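Local structure of NADH:ubiquinone oxidoreductase, Na translocating, F subunit (Porphyromonas gingivalis, 2R6H) at residues 149-153 / 174-178; 256-262 / 283-289; 54-59 / 130-134; 21-25 / 104-108. The protein binds flavin-adenine dinucleotide as a reductase-type flavoprotein that joins an antiparallel flavin-binding barrel to a parallel-sheet nucleotide-binding domain. All blocks are in the same frame, centred on the assembly; numbering follows the deposited sequence.

Contact 1 (149-153 / 174-178)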
# COMPACT_ATOMS: atom_id res chain seq x y z
N ASP A 149 -4.34 -12.08 9.58
CA ASP A 149 -4.11 -12.05 11.02
C ASP A 149 -3.45 -10.75 11.44
O ASP A 149 -3.23 -10.50 12.63
CB ASP A 149 -3.25 -13.24 11.45
CG ASP A 149 -3.54 -13.69 12.87
OD1 ASP A 149 -3.60 -12.82 13.76
OD2 ASP A 149 -3.71 -14.91 13.09
N PHE A 150 -3.13 -9.91 10.46
CA PHE A 150 -2.28 -8.74 10.70
C PHE A 150 -3.06 -7.64 11.42
O PHE A 150 -3.74 -6.84 10.78
CB PHE A 150 -1.72 -8.21 9.38
CG PHE A 150 -0.85 -7.00 9.53
CD1 PHE A 150 -1.17 -5.81 8.90
CD2 PHE A 150 0.29 -7.04 10.32
CE1 PHE A 150 -0.37 -4.69 9.04
CE2 PHE A 150 1.10 -5.93 10.47
CZ PHE A 150 0.76 -4.75 9.83
N HIS A 151 -3.00 -7.53 12.77
CA HIS A 151 -3.87 -6.63 13.52
C HIS A 151 -3.15 -5.89 14.65
O HIS A 151 -2.15 -6.38 15.20
CB HIS A 151 -5.07 -7.40 14.11
CG HIS A 151 -5.88 -8.15 13.09
ND1 HIS A 151 -6.25 -9.47 13.27
CD2 HIS A 151 -6.39 -7.77 11.90
CE1 HIS A 151 -6.95 -9.87 12.22
NE2 HIS A 151 -7.05 -8.86 11.38
N ILE A 152 -3.69 -4.73 15.02
CA ILE A 152 -3.17 -3.94 16.13
C ILE A 152 -3.15 -4.76 17.42
O ILE A 152 -4.08 -5.52 17.70
CB ILE A 152 -4.00 -2.66 16.36
CG1 ILE A 152 -4.23 -1.94 15.03
CG2 ILE A 152 -3.30 -1.75 17.35
CD1 ILE A 152 -5.36 -0.93 15.08
N GLN A 153 -2.09 -4.59 18.21
CA GLN A 153 -2.00 -5.23 19.51
C GLN A 153 -2.70 -4.40 20.58
O GLN A 153 -2.61 -3.18 20.59
CB GLN A 153 -0.53 -5.46 19.89
CG GLN A 153 0.27 -6.18 18.83
CD GLN A 153 -0.23 -7.58 18.55
OE1 GLN A 153 -0.14 -8.46 19.41
NE2 GLN A 153 -0.77 -7.79 17.36
N GLN A 174 -5.37 0.63 9.62
CA GLN A 174 -5.10 0.58 11.06
C GLN A 174 -5.02 1.99 11.67
O GLN A 174 -5.64 2.26 12.70
CB GLN A 174 -3.83 -0.22 11.36
CG GLN A 174 -4.00 -1.72 11.21
CD GLN A 174 -2.74 -2.49 11.60
OE1 GLN A 174 -1.75 -1.90 12.02
NE2 GLN A 174 -2.78 -3.81 11.46
N ILE A 175 -4.28 2.89 11.02
CA ILE A 175 -4.15 4.26 11.53
C ILE A 175 -5.47 5.02 11.52
O ILE A 175 -5.78 5.72 12.46
CB ILE A 175 -3.06 5.05 10.79
CG1 ILE A 175 -1.70 4.54 11.23
CG2 ILE A 175 -3.17 6.52 11.11
CD1 ILE A 175 -0.65 4.61 10.17
N LEU A 176 -6.25 4.86 10.46
CA LEU A 176 -7.58 5.45 10.43
C LEU A 176 -8.44 4.87 11.55
O LEU A 176 -9.21 5.57 12.19
CB LEU A 176 -8.24 5.25 9.07
CG LEU A 176 -7.66 6.23 8.05
CD1 LEU A 176 -8.18 5.96 6.67
CD2 LEU A 176 -8.00 7.63 8.47
N HIS A 177 -8.31 3.58 11.80
CA HIS A 177 -9.13 2.98 12.82
C HIS A 177 -8.72 3.54 14.17
O HIS A 177 -9.56 3.94 14.97
CB HIS A 177 -9.00 1.47 12.82
CG HIS A 177 -9.74 0.81 13.92
ND1 HIS A 177 -11.08 0.46 13.81
CD2 HIS A 177 -9.37 0.43 15.16
CE1 HIS A 177 -11.48 -0.10 14.93
NE2 HIS A 177 -10.45 -0.13 15.77
N LEU A 178 -7.41 3.55 14.40
CA LEU A 178 -6.85 4.05 15.65
C LEU A 178 -7.29 5.46 16.01
O LEU A 178 -7.46 5.77 17.18
CB LEU A 178 -5.34 4.01 15.60
CG LEU A 178 -4.70 2.63 15.74
CD1 LEU A 178 -3.23 2.70 15.33
CD2 LEU A 178 -4.85 2.12 17.16

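Contact 2 (256-262 / 283-289). With FAD (flavin-adenine dinucleotide), chain H.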
# COMPACT_ATOMS: atom_id res chain seq x y z
N ILE A 256 8.86 -0.43 21.64
CA ILE A 256 7.99 0.03 20.58
C ILE A 256 7.45 -1.18 19.83
O ILE A 256 8.12 -2.20 19.71
CB ILE A 256 8.77 0.94 19.61
CG1 ILE A 256 9.35 2.15 20.35
CG2 ILE A 256 7.88 1.39 18.45
CD1 ILE A 256 10.12 3.10 19.46
N GLU A 257 6.21 -1.06 19.37
CA GLU A 257 5.67 -2.03 18.44
C GLU A 257 5.86 -1.44 17.06
O GLU A 257 5.56 -0.27 16.83
CB GLU A 257 4.19 -2.33 18.73
CG GLU A 257 3.99 -3.41 19.80
CD GLU A 257 2.73 -3.22 20.64
OE1 GLU A 257 1.83 -2.45 20.20
OE2 GLU A 257 2.66 -3.84 21.74
N TYR A 258 6.39 -2.25 16.16
CA TYR A 258 6.68 -1.84 14.80
C TYR A 258 5.68 -2.47 13.83
O TYR A 258 5.67 -3.69 13.65
CB TYR A 258 8.10 -2.26 14.43
CG TYR A 258 9.13 -1.54 15.24
CD1 TYR A 258 9.54 -2.01 16.47
CD2 TYR A 258 9.68 -0.35 14.79
CE1 TYR A 258 10.46 -1.34 17.22
CE2 TYR A 258 10.61 0.33 15.53
CZ TYR A 258 11.00 -0.17 16.75
OH TYR A 258 11.92 0.52 17.48
N TYR A 259 4.83 -1.66 13.22
CA TYR A 259 3.96 -2.20 12.20
C TYR A 259 4.47 -1.75 10.84
O TYR A 259 4.45 -0.57 10.54
CB TYR A 259 2.51 -1.76 12.43
CG TYR A 259 1.98 -2.19 13.78
CD1 TYR A 259 1.26 -3.37 13.93
CD2 TYR A 259 2.21 -1.43 14.91
CE1 TYR A 259 0.78 -3.77 15.17
CE2 TYR A 259 1.73 -1.82 16.15
CZ TYR A 259 1.03 -2.98 16.27
OH TYR A 259 0.57 -3.34 17.51
N MSE A 260 4.96 -2.67 10.04
CA MSE A 260 5.41 -2.29 8.72
C MSE A 260 4.76 -3.11 7.62
O MSE A 260 4.39 -4.26 7.83
CB MSE A 260 6.93 -2.36 8.60
CG MSE A 260 7.46 -3.64 8.01
SE MSE A 260 9.41 -3.58 7.88
CE MSE A 260 9.58 -1.78 7.16
N CYS A 261 4.59 -2.49 6.46
CA CYS A 261 4.22 -3.20 5.26
C CYS A 261 4.85 -2.52 4.07
O CYS A 261 4.72 -1.31 3.89
CB CYS A 261 2.71 -3.26 5.08
SG CYS A 261 2.25 -4.40 3.76
N GLY A 262 5.55 -3.31 3.26
CA GLY A 262 6.22 -2.79 2.08
C GLY A 262 7.04 -3.90 1.46
O GLY A 262 6.98 -5.05 1.92
N MSE A 283 8.73 -7.70 18.42
CA MSE A 283 8.24 -6.35 18.58
C MSE A 283 7.99 -5.76 17.20
O MSE A 283 7.61 -4.61 17.04
CB MSE A 283 9.27 -5.51 19.34
CG MSE A 283 9.33 -5.83 20.82
SE MSE A 283 7.58 -5.61 21.69
CE MSE A 283 8.16 -5.26 23.56
N LEU A 284 8.20 -6.61 16.20
CA LEU A 284 8.04 -6.24 14.81
C LEU A 284 6.85 -7.01 14.23
O LEU A 284 6.79 -8.24 14.33
CB LEU A 284 9.31 -6.60 14.05
CG LEU A 284 9.25 -6.65 12.53
CD1 LEU A 284 9.09 -5.25 11.93
CD2 LEU A 284 10.46 -7.36 11.95
N PHE A 285 5.90 -6.29 13.64
CA PHE A 285 4.75 -6.93 13.01
C PHE A 285 4.72 -6.64 11.52
O PHE A 285 4.36 -5.54 11.10
CB PHE A 285 3.47 -6.44 13.68
CG PHE A 285 3.44 -6.69 15.14
CD1 PHE A 285 2.91 -7.87 15.65
CD2 PHE A 285 3.96 -5.76 16.03
CE1 PHE A 285 2.89 -8.11 17.01
CE2 PHE A 285 3.95 -6.00 17.40
CZ PHE A 285 3.41 -7.18 17.88
N PHE A 286 5.08 -7.64 10.72
CA PHE A 286 5.24 -7.47 9.28
C PHE A 286 4.15 -8.16 8.45
O PHE A 286 3.94 -9.37 8.59
CB PHE A 286 6.62 -7.97 8.86
CG PHE A 286 6.88 -7.88 7.40
CD1 PHE A 286 7.49 -8.93 6.73
CD2 PHE A 286 6.55 -6.74 6.69
CE1 PHE A 286 7.76 -8.85 5.35
CE2 PHE A 286 6.80 -6.65 5.31
CZ PHE A 286 7.41 -7.71 4.65
N ASP A 287 3.46 -7.39 7.61
CA ASP A 287 2.53 -7.93 6.62
C ASP A 287 3.26 -8.11 5.29
O ASP A 287 3.65 -7.14 4.63
CB ASP A 287 1.29 -7.03 6.45
CG ASP A 287 0.08 -7.79 5.89
OD1 ASP A 287 0.18 -9.03 5.76
OD2 ASP A 287 -0.96 -7.16 5.59
N ASP A 288 3.44 -9.38 4.94
CA ASP A 288 4.22 -9.77 3.78
C ASP A 288 3.35 -9.90 2.53
O ASP A 288 2.46 -10.75 2.47
CB ASP A 288 4.90 -11.11 4.07
CG ASP A 288 6.05 -11.39 3.14
OD1 ASP A 288 6.15 -10.71 2.10
OD2 ASP A 288 6.85 -12.29 3.46
N PHE A 289 3.60 -9.04 1.55
CA PHE A 289 2.85 -9.09 0.30
C PHE A 289 3.33 -10.25 -0.59
O PHE A 289 2.82 -10.46 -1.69
CB PHE A 289 2.89 -7.75 -0.44
CG PHE A 289 1.87 -6.74 0.04
CD1 PHE A 289 1.55 -5.63 -0.72
CD2 PHE A 289 1.21 -6.93 1.25
CE1 PHE A 289 0.60 -4.70 -0.27
CE2 PHE A 289 0.26 -6.01 1.70
CZ PHE A 289 -0.04 -4.90 0.93
PA FAD H . 1.65 -12.18 -10.79
O1A FAD H . 1.45 -12.94 -9.49
O2A FAD H . 1.13 -12.90 -12.04
O5B FAD H . 3.23 -11.82 -11.00
C5B FAD H . 3.89 -10.94 -10.10
C4B FAD H . 5.17 -10.40 -10.73
O4B FAD H . 6.03 -11.47 -11.06
C3B FAD H . 4.89 -9.63 -12.01
O3B FAD H . 5.56 -8.40 -11.95
C2B FAD H . 5.47 -10.47 -13.13
O2B FAD H . 6.07 -9.65 -14.10
C1B FAD H . 6.51 -11.31 -12.39
N9A FAD H . 6.82 -12.62 -13.03
C8A FAD H . 5.93 -13.59 -13.47
N7A FAD H . 6.64 -14.62 -13.99
C5A FAD H . 7.97 -14.34 -13.88
C6A FAD H . 9.13 -15.04 -14.24
N6A FAD H . 9.06 -16.20 -14.89
N1A FAD H . 10.38 -14.48 -13.99
C2A FAD H . 10.48 -13.23 -13.39
N3A FAD H . 9.33 -12.54 -13.04
C4A FAD H . 8.09 -13.09 -13.28
N1 FAD H . -0.72 -6.08 -3.46
C2 FAD H . -1.20 -4.81 -3.60
O2 FAD H . -0.89 -4.19 -4.61
N3 FAD H . -2.01 -4.25 -2.62
C4 FAD H . -2.36 -4.97 -1.48
O4 FAD H . -3.08 -4.53 -0.58
C4X FAD H . -1.87 -6.26 -1.35
N5 FAD H . -2.20 -6.98 -0.23
C5X FAD H . -1.70 -8.26 -0.09
C6 FAD H . -2.04 -8.98 1.05
C7 FAD H . -1.57 -10.28 1.23
C7M FAD H . -1.96 -11.02 2.48
C8 FAD H . -0.75 -10.85 0.25
C8M FAD H . -0.22 -12.23 0.42
C9 FAD H . -0.42 -10.12 -0.89
C9A FAD H . -0.89 -8.83 -1.07
N10 FAD H . -0.56 -8.10 -2.20
C10 FAD H . -1.04 -6.82 -2.33
C1' FAD H . 0.14 -8.70 -3.38
C2' FAD H . -0.92 -9.16 -4.37
O2' FAD H . -1.71 -10.15 -3.77
C3' FAD H . -0.31 -9.73 -5.65
O3' FAD H . 0.78 -10.58 -5.36
C4' FAD H . 0.10 -8.60 -6.57
O4' FAD H . -1.09 -8.00 -7.01
C5' FAD H . 0.85 -9.12 -7.78
O5' FAD H . 0.18 -10.25 -8.27
P FAD H . -0.25 -10.33 -9.82
O1P FAD H . -1.26 -11.43 -10.03
O2P FAD H . -0.75 -8.99 -10.28
O3P FAD H . 1.11 -10.67 -10.58

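Contact 3 (54-59 / 130-134)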
# COMPACT_ATOMS: atom_id res chain seq x y z
N ILE A 54 -5.59 -8.48 -22.13
CA ILE A 54 -5.55 -7.02 -22.23
C ILE A 54 -4.28 -6.26 -22.60
O ILE A 54 -3.21 -6.52 -22.08
CB ILE A 54 -6.13 -6.30 -21.00
CG1 ILE A 54 -6.76 -4.99 -21.49
CG2 ILE A 54 -5.05 -6.09 -19.95
CD1 ILE A 54 -6.85 -3.90 -20.47
N ARG A 55 -4.44 -5.29 -23.50
CA ARG A 55 -3.36 -4.38 -23.87
C ARG A 55 -3.25 -3.21 -22.88
O ARG A 55 -4.25 -2.56 -22.55
CB ARG A 55 -3.61 -3.84 -25.28
CG ARG A 55 -3.72 -4.90 -26.36
CD ARG A 55 -3.84 -4.29 -27.75
NE ARG A 55 -5.19 -4.39 -28.30
CZ ARG A 55 -5.63 -3.70 -29.34
NH1 ARG A 55 -4.83 -2.83 -29.95
NH2 ARG A 55 -6.87 -3.86 -29.78
N TYR A 56 -2.03 -2.92 -22.43
CA TYR A 56 -1.78 -1.80 -21.52
C TYR A 56 -2.12 -0.44 -22.15
O TYR A 56 -2.22 0.57 -21.45
CB TYR A 56 -0.31 -1.81 -21.08
CG TYR A 56 -0.03 -2.66 -19.86
CD1 TYR A 56 0.94 -2.28 -18.95
CD2 TYR A 56 -0.72 -3.84 -19.63
CE1 TYR A 56 1.21 -3.06 -17.84
CE2 TYR A 56 -0.47 -4.62 -18.52
CZ TYR A 56 0.50 -4.23 -17.63
OH TYR A 56 0.77 -4.99 -16.52
N ALA A 57 -2.27 -0.39 -23.47
CA ALA A 57 -2.56 0.86 -24.14
C ALA A 57 -4.00 1.28 -23.85
O ALA A 57 -4.44 2.36 -24.25
CB ALA A 57 -2.33 0.74 -25.63
N ASP A 58 -4.72 0.42 -23.14
CA ASP A 58 -6.12 0.64 -22.85
C ASP A 58 -6.31 1.27 -21.49
O ASP A 58 -7.44 1.50 -21.07
CB ASP A 58 -6.86 -0.70 -22.88
CG ASP A 58 -7.05 -1.24 -24.29
OD1 ASP A 58 -6.97 -2.50 -24.46
OD2 ASP A 58 -7.29 -0.40 -25.20
N TYR A 59 -5.22 1.52 -20.80
CA TYR A 59 -5.31 1.94 -19.41
C TYR A 59 -5.60 3.43 -19.29
O TYR A 59 -5.23 4.20 -20.16
CB TYR A 59 -4.02 1.61 -18.68
CG TYR A 59 -3.82 0.15 -18.33
CD1 TYR A 59 -4.90 -0.70 -18.19
CD2 TYR A 59 -2.55 -0.35 -18.08
CE1 TYR A 59 -4.72 -2.04 -17.84
CE2 TYR A 59 -2.35 -1.67 -17.73
CZ TYR A 59 -3.43 -2.52 -17.60
OH TYR A 59 -3.22 -3.84 -17.26
N SER A 130 -2.80 -6.61 -13.55
CA SER A 130 -3.05 -6.16 -14.92
C SER A 130 -4.53 -6.12 -15.23
O SER A 130 -4.97 -5.28 -16.00
CB SER A 130 -2.33 -7.03 -15.96
OG SER A 130 -0.93 -6.97 -15.80
N TYR A 131 -5.32 -7.03 -14.65
CA TYR A 131 -6.76 -7.07 -14.90
C TYR A 131 -7.41 -5.94 -14.14
O TYR A 131 -8.20 -5.18 -14.71
CB TYR A 131 -7.40 -8.41 -14.52
CG TYR A 131 -8.92 -8.44 -14.63
CD1 TYR A 131 -9.55 -8.46 -15.88
CD2 TYR A 131 -9.72 -8.45 -13.50
CE1 TYR A 131 -10.94 -8.49 -15.99
CE2 TYR A 131 -11.11 -8.48 -13.60
CZ TYR A 131 -11.71 -8.50 -14.84
OH TYR A 131 -13.09 -8.53 -14.92
N ILE A 132 -7.07 -5.81 -12.86
CA ILE A 132 -7.65 -4.74 -12.06
C ILE A 132 -7.41 -3.39 -12.72
O ILE A 132 -8.33 -2.57 -12.82
CB ILE A 132 -7.09 -4.73 -10.64
CG1 ILE A 132 -7.60 -5.97 -9.88
CG2 ILE A 132 -7.51 -3.47 -9.93
CD1 ILE A 132 -6.76 -6.37 -8.70
N PHE A 133 -6.19 -3.16 -13.18
CA PHE A 133 -5.88 -1.90 -13.83
C PHE A 133 -6.73 -1.61 -15.06
O PHE A 133 -6.83 -0.46 -15.49
CB PHE A 133 -4.41 -1.84 -14.21
CG PHE A 133 -3.59 -1.05 -13.25
CD1 PHE A 133 -3.43 -1.46 -11.94
CD2 PHE A 133 -2.98 0.12 -13.65
CE1 PHE A 133 -2.69 -0.73 -11.05
CE2 PHE A 133 -2.23 0.86 -12.76
CZ PHE A 133 -2.09 0.43 -11.46
N SER A 134 -7.35 -2.62 -15.63
CA SER A 134 -8.16 -2.39 -16.80
C SER A 134 -9.58 -2.02 -16.41
O SER A 134 -10.38 -1.64 -17.25
CB SER A 134 -8.19 -3.62 -17.67
OG SER A 134 -8.99 -4.59 -17.04

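Contact 4 (21-25 / 104-108). With FAD (flavin-adenine dinucleotide), chain H.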
# COMPACT_ATOMS: atom_id res chain seq x y z
N SER A 21 -0.74 7.12 -7.61
CA SER A 21 0.67 7.42 -7.85
C SER A 21 0.94 6.88 -9.23
O SER A 21 0.01 6.58 -9.96
CB SER A 21 1.55 6.70 -6.87
OG SER A 21 1.53 5.32 -7.18
N THR A 22 2.21 6.72 -9.59
CA THR A 22 2.50 6.24 -10.94
C THR A 22 2.12 4.77 -11.19
O THR A 22 1.67 4.41 -12.27
CB THR A 22 3.96 6.44 -11.32
OG1 THR A 22 4.23 7.84 -11.41
CG2 THR A 22 4.21 5.80 -12.67
N PHE A 23 2.28 3.94 -10.17
CA PHE A 23 1.99 2.53 -10.34
C PHE A 23 0.98 1.98 -9.32
O PHE A 23 0.82 0.75 -9.17
CB PHE A 23 3.29 1.76 -10.32
CG PHE A 23 4.21 2.13 -11.41
CD1 PHE A 23 3.80 2.06 -12.73
CD2 PHE A 23 5.50 2.54 -11.14
CE1 PHE A 23 4.66 2.40 -13.76
CE2 PHE A 23 6.36 2.89 -12.16
CZ PHE A 23 5.95 2.81 -13.47
N ILE A 24 0.30 2.87 -8.61
CA ILE A 24 -0.75 2.43 -7.70
C ILE A 24 -2.08 3.11 -8.00
O ILE A 24 -2.22 4.33 -7.88
CB ILE A 24 -0.36 2.64 -6.25
CG1 ILE A 24 1.08 2.17 -6.06
CG2 ILE A 24 -1.30 1.88 -5.34
CD1 ILE A 24 1.65 2.46 -4.72
N LYS A 25 -3.05 2.31 -8.42
CA LYS A 25 -4.42 2.78 -8.57
C LYS A 25 -5.16 2.63 -7.25
O LYS A 25 -4.95 1.66 -6.51
CB LYS A 25 -5.15 2.02 -9.67
CG LYS A 25 -5.05 2.69 -11.00
CD LYS A 25 -5.40 1.75 -12.13
CE LYS A 25 -5.32 2.47 -13.46
NZ LYS A 25 -6.13 3.72 -13.43
N ASN A 104 -5.52 -0.54 -2.69
CA ASN A 104 -4.39 0.07 -3.36
C ASN A 104 -3.68 -0.98 -4.17
O ASN A 104 -3.08 -1.88 -3.60
CB ASN A 104 -3.40 0.63 -2.36
CG ASN A 104 -3.93 1.79 -1.61
OD1 ASN A 104 -5.04 2.27 -1.88
ND2 ASN A 104 -3.16 2.26 -0.64
N VAL A 105 -3.70 -0.86 -5.49
CA VAL A 105 -3.11 -1.90 -6.33
C VAL A 105 -1.89 -1.43 -7.10
O VAL A 105 -1.99 -0.53 -7.92
CB VAL A 105 -4.12 -2.40 -7.32
CG1 VAL A 105 -3.56 -3.55 -8.08
CG2 VAL A 105 -5.35 -2.83 -6.58
N ARG A 106 -0.75 -2.06 -6.83
CA ARG A 106 0.48 -1.85 -7.58
C ARG A 106 0.44 -2.72 -8.84
O ARG A 106 0.33 -3.94 -8.76
CB ARG A 106 1.68 -2.24 -6.71
CG ARG A 106 3.06 -2.23 -7.39
CD ARG A 106 3.58 -0.81 -7.51
NE ARG A 106 5.04 -0.68 -7.59
CZ ARG A 106 5.74 -0.68 -8.73
NH1 ARG A 106 5.11 -0.82 -9.90
NH2 ARG A 106 7.06 -0.55 -8.70
N ILE A 107 0.52 -2.08 -10.00
CA ILE A 107 0.58 -2.83 -11.26
C ILE A 107 1.92 -3.58 -11.38
O ILE A 107 3.00 -2.98 -11.40
CB ILE A 107 0.41 -1.90 -12.46
CG1 ILE A 107 0.38 -2.71 -13.74
CG2 ILE A 107 1.52 -0.89 -12.52
CD1 ILE A 107 -0.88 -3.44 -13.96
N ALA A 108 1.85 -4.91 -11.45
CA ALA A 108 3.06 -5.71 -11.42
C ALA A 108 3.68 -5.80 -12.80
O ALA A 108 3.51 -6.80 -13.49
CB ALA A 108 2.76 -7.07 -10.90
PA FAD H . 1.65 -12.18 -10.79
O1A FAD H . 1.45 -12.94 -9.49
O2A FAD H . 1.13 -12.90 -12.04
O5B FAD H . 3.23 -11.82 -11.00
C5B FAD H . 3.89 -10.94 -10.10
C4B FAD H . 5.17 -10.40 -10.73
O4B FAD H . 6.03 -11.47 -11.06
C3B FAD H . 4.89 -9.63 -12.01
O3B FAD H . 5.56 -8.40 -11.95
C2B FAD H . 5.47 -10.47 -13.13
O2B FAD H . 6.07 -9.65 -14.10
C1B FAD H . 6.51 -11.31 -12.39
N9A FAD H . 6.82 -12.62 -13.03
C8A FAD H . 5.93 -13.59 -13.47
N7A FAD H . 6.64 -14.62 -13.99
C5A FAD H . 7.97 -14.34 -13.88
C6A FAD H . 9.13 -15.04 -14.24
N6A FAD H . 9.06 -16.20 -14.89
N1A FAD H . 10.38 -14.48 -13.99
C2A FAD H . 10.48 -13.23 -13.39
N3A FAD H . 9.33 -12.54 -13.04
C4A FAD H . 8.09 -13.09 -13.28
N1 FAD H . -0.72 -6.08 -3.46
C2 FAD H . -1.20 -4.81 -3.60
O2 FAD H . -0.89 -4.19 -4.61
N3 FAD H . -2.01 -4.25 -2.62
C4 FAD H . -2.36 -4.97 -1.48
O4 FAD H . -3.08 -4.53 -0.58
C4X FAD H . -1.87 -6.26 -1.35
N5 FAD H . -2.20 -6.98 -0.23
C5X FAD H . -1.70 -8.26 -0.09
C6 FAD H . -2.04 -8.98 1.05
C7 FAD H . -1.57 -10.28 1.23
C7M FAD H . -1.96 -11.02 2.48
C8 FAD H . -0.75 -10.85 0.25
C8M FAD H . -0.22 -12.23 0.42
C9 FAD H . -0.42 -10.12 -0.89
C9A FAD H . -0.89 -8.83 -1.07
N10 FAD H . -0.56 -8.10 -2.20
C10 FAD H . -1.04 -6.82 -2.33
C1' FAD H . 0.14 -8.70 -3.38
C2' FAD H . -0.92 -9.16 -4.37
O2' FAD H . -1.71 -10.15 -3.77
C3' FAD H . -0.31 -9.73 -5.65
O3' FAD H . 0.78 -10.58 -5.36
C4' FAD H . 0.10 -8.60 -6.57
O4' FAD H . -1.09 -8.00 -7.01
C5' FAD H . 0.85 -9.12 -7.78
O5' FAD H . 0.18 -10.25 -8.27
P FAD H . -0.25 -10.33 -9.82
O1P FAD H . -1.26 -11.43 -10.03
O2P FAD H . -0.75 -8.99 -10.28
O3P FAD H . 1.11 -10.67 -10.58

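Contact 1 (149-153 / 174-178)
Gln174 reaches past Ile152 to Phe150, joining helix 168-181 of the Rossmann-like domain to the connection that leads out of strand 140-147 of the flavin-binding barrel. The tight part centres on its amide. Extended beyond CG (chi2 -176°), the chain brings the amide over one face of the Phe150 ring, NE2 lying 3.5 Å from CE1 and displaced toward the rim, with the two planes 25° apart. NE2 also makes a weak, bent hydrogen bond of 3.3 Å to Phe150 O. Ser41 O takes a further bond from NE2 and Tyr161 OH binds OE1, so both ends of the buried amide have partners and its rotation is fixed. Ile152 and Gln174 run alongside each other, pointing opposite ways, CG1 of the former 3.8 Å from CD of the latter, and Ile152 CD1 then meets Leu178 CG tip to tip at 3.7 Å. The outer side is looser and only partly covered. His151 turns its CB from the helix, while its carbonyl O accepts Gln153 NE2 at 2.9 Å. His177 adds little more than an oblique approach of its CD2 to Ile152 CD1, at 4.2 Å.

Contact 2 (256-262 / 283-289)
Phe289 lies between Cys261 SG and FAD: SG approaches one side of the ring obliquely, 3.8 Å from its centroid, and the isoalloxazine lies nearly parallel against the other. Phe289 is the penultimate residue, and an aromatic side chain here on the flavin recalls the ferredoxin-NADP reductase family. Upstream, strands 256-261 and 284-287 run parallel, 12° apart, as the two ends of a beta-alpha-beta unit whose helix is 264-277. Tyr258 and Met260 supply both N and O to the pairing: Tyr258 N binds Met283 O (2.8 Å), Phe285 N binds Tyr258 O, Met260 N binds Phe285 O (3.1 Å) and Asp287 N binds Met260 O. On one face Tyr259 and Phe285 point the same way, planes 14° apart but slid so that Phe285 CD2 sits over the rim of the tyrosine ring. Tyr259 OH donates to Glu257 OE1 from above the carboxylate plane and also binds Gln153 N; Arg186 forms a salt bridge with OE1, and Thr155 OG1 is hydrogen-bonded to OE2. On the face of Tyr258 and Met260, packed against helix 264-277, selenomethionine Met260 makes an oblique Met-aromatic contact with Phe286, SE 5.1 Å from its centroid, and the Phe286 edge meets Gly262 O. With Phe289 between SG and the N5 region of the flavin, any other group stacking on that part of the flavin would probably require the phenyl ring to move.

Contact 3 (54-59 / 130-134)
Tyr56 and Tyr59 both bring their hydroxyls to Ser130, pinning the turn after strand 52-55 to helix 127-132 of the flavin-binding barrel domain. Tyr56 OH donates to Ser130 OG at 2.7 Å, with OG in the plane of the ring. Tyr59 OH donates to Ser130 O at 2.6 Å, in the carbonyl plane and on a lone pair. The Tyr59 ring is then clasped from two sides. CB of Phe133 stands over one face in a CH-pi contact, 3.9 Å from the Tyr59 centroid, and the Phe133 ring turns its edge toward that face in a T-shaped pair (planes at 64°). Tyr56 CA lies against the opposite face. The two tyrosines flank a short 3-10 turn, in which Asp58 N binds Arg55 O and Tyr59 N binds Tyr56 O. Farther out, Trp69 of helix 66-71 touches both tyrosines, and Ile54 and Tyr56 bond through their backbones to Cys79 and Leu77. On the helix side, Gly126 O is a second partner of Ser130 OG, and the Ser130 side chain is about 6 Å from the bound FAD. Farther along 130-134, Tyr131 O accepts two bonds from one residue, Ser134 N at 2.8 Å and Ser134 OG on a lone pair.

Contact 4 (21-25 / 104-108)
Lys25 and Val105 form an antiparallel hydrogen-bonded pair, Val105 N to Lys25 O at 3.0 Å and Lys25 N to Val105 O at 3.1 Å, followed by the non-hydrogen-bonded pair of Ile24 with Arg106 and by a bond of 3.0 Å from Ile107 N to Phe23 O just past the strand end. Arg106 lies alongside Phe23, the two side chains pointing the same way. Its CG is anti to the backbone N, and a bend at chi2 (78°) folds the chain back along the strand end, so that Phe23 CD2 comes over one face of the guanidinium, 3.6 Å from NH1, with the planes 14° apart. Phe23 CD1 also meets Ile107 CG2 at 3.7 Å, and the phenylalanine ring packs further on Trp69. On the same face of the sheet as Arg106, Ile24 sends CG2 to within 3.9 Å of Asn104 CB, while its CG1 branch crosses the arginine chain near CD. The two strands, 24-30 and 100-106, belong to the six-stranded antiparallel barrel that carries the flavin, and 100-106 is one of the two outermost strands of that sheet. The backbone edge of 100-106 turned from Lys25 therefore serves the cofactor: Asn104 O accepts FAD N3 at 2.8 Å, and Arg106 N donates to FAD O2 at 3.1 Å in an almost straight bond (173°). Together these grip the pyrimidine rim of the isoalloxazine through main-chain atoms. On the face that Val105 shares, Lys25 leads its ammonium away from 104-108, where NZ binds Asn19 OD1, Asn17 O and Asp60 O.

From the N terminus, contact 4 opens first at 21-25 and contact 3 at 54-59; contact 4 closes at 104-108 before contact 3 closes at 130-134, so the two cross. They also touch: Phe133 packs on Lys25, Val105 and Ile107, and Tyr56 on Ile107, tying 130-134 and 54-59 to the barrel strands. Contact 1 follows in series, its loop running from the barrel exit to helix 168-181 and joining the two domains. Contact 2 comes last, closing the final beta-alpha-beta unit of the parallel sheet; Phe150, packing on Phe285 and Asp287, links it to contact 1. Contacts 2 and 4 do not touch, yet both reach FAD, one from each domain.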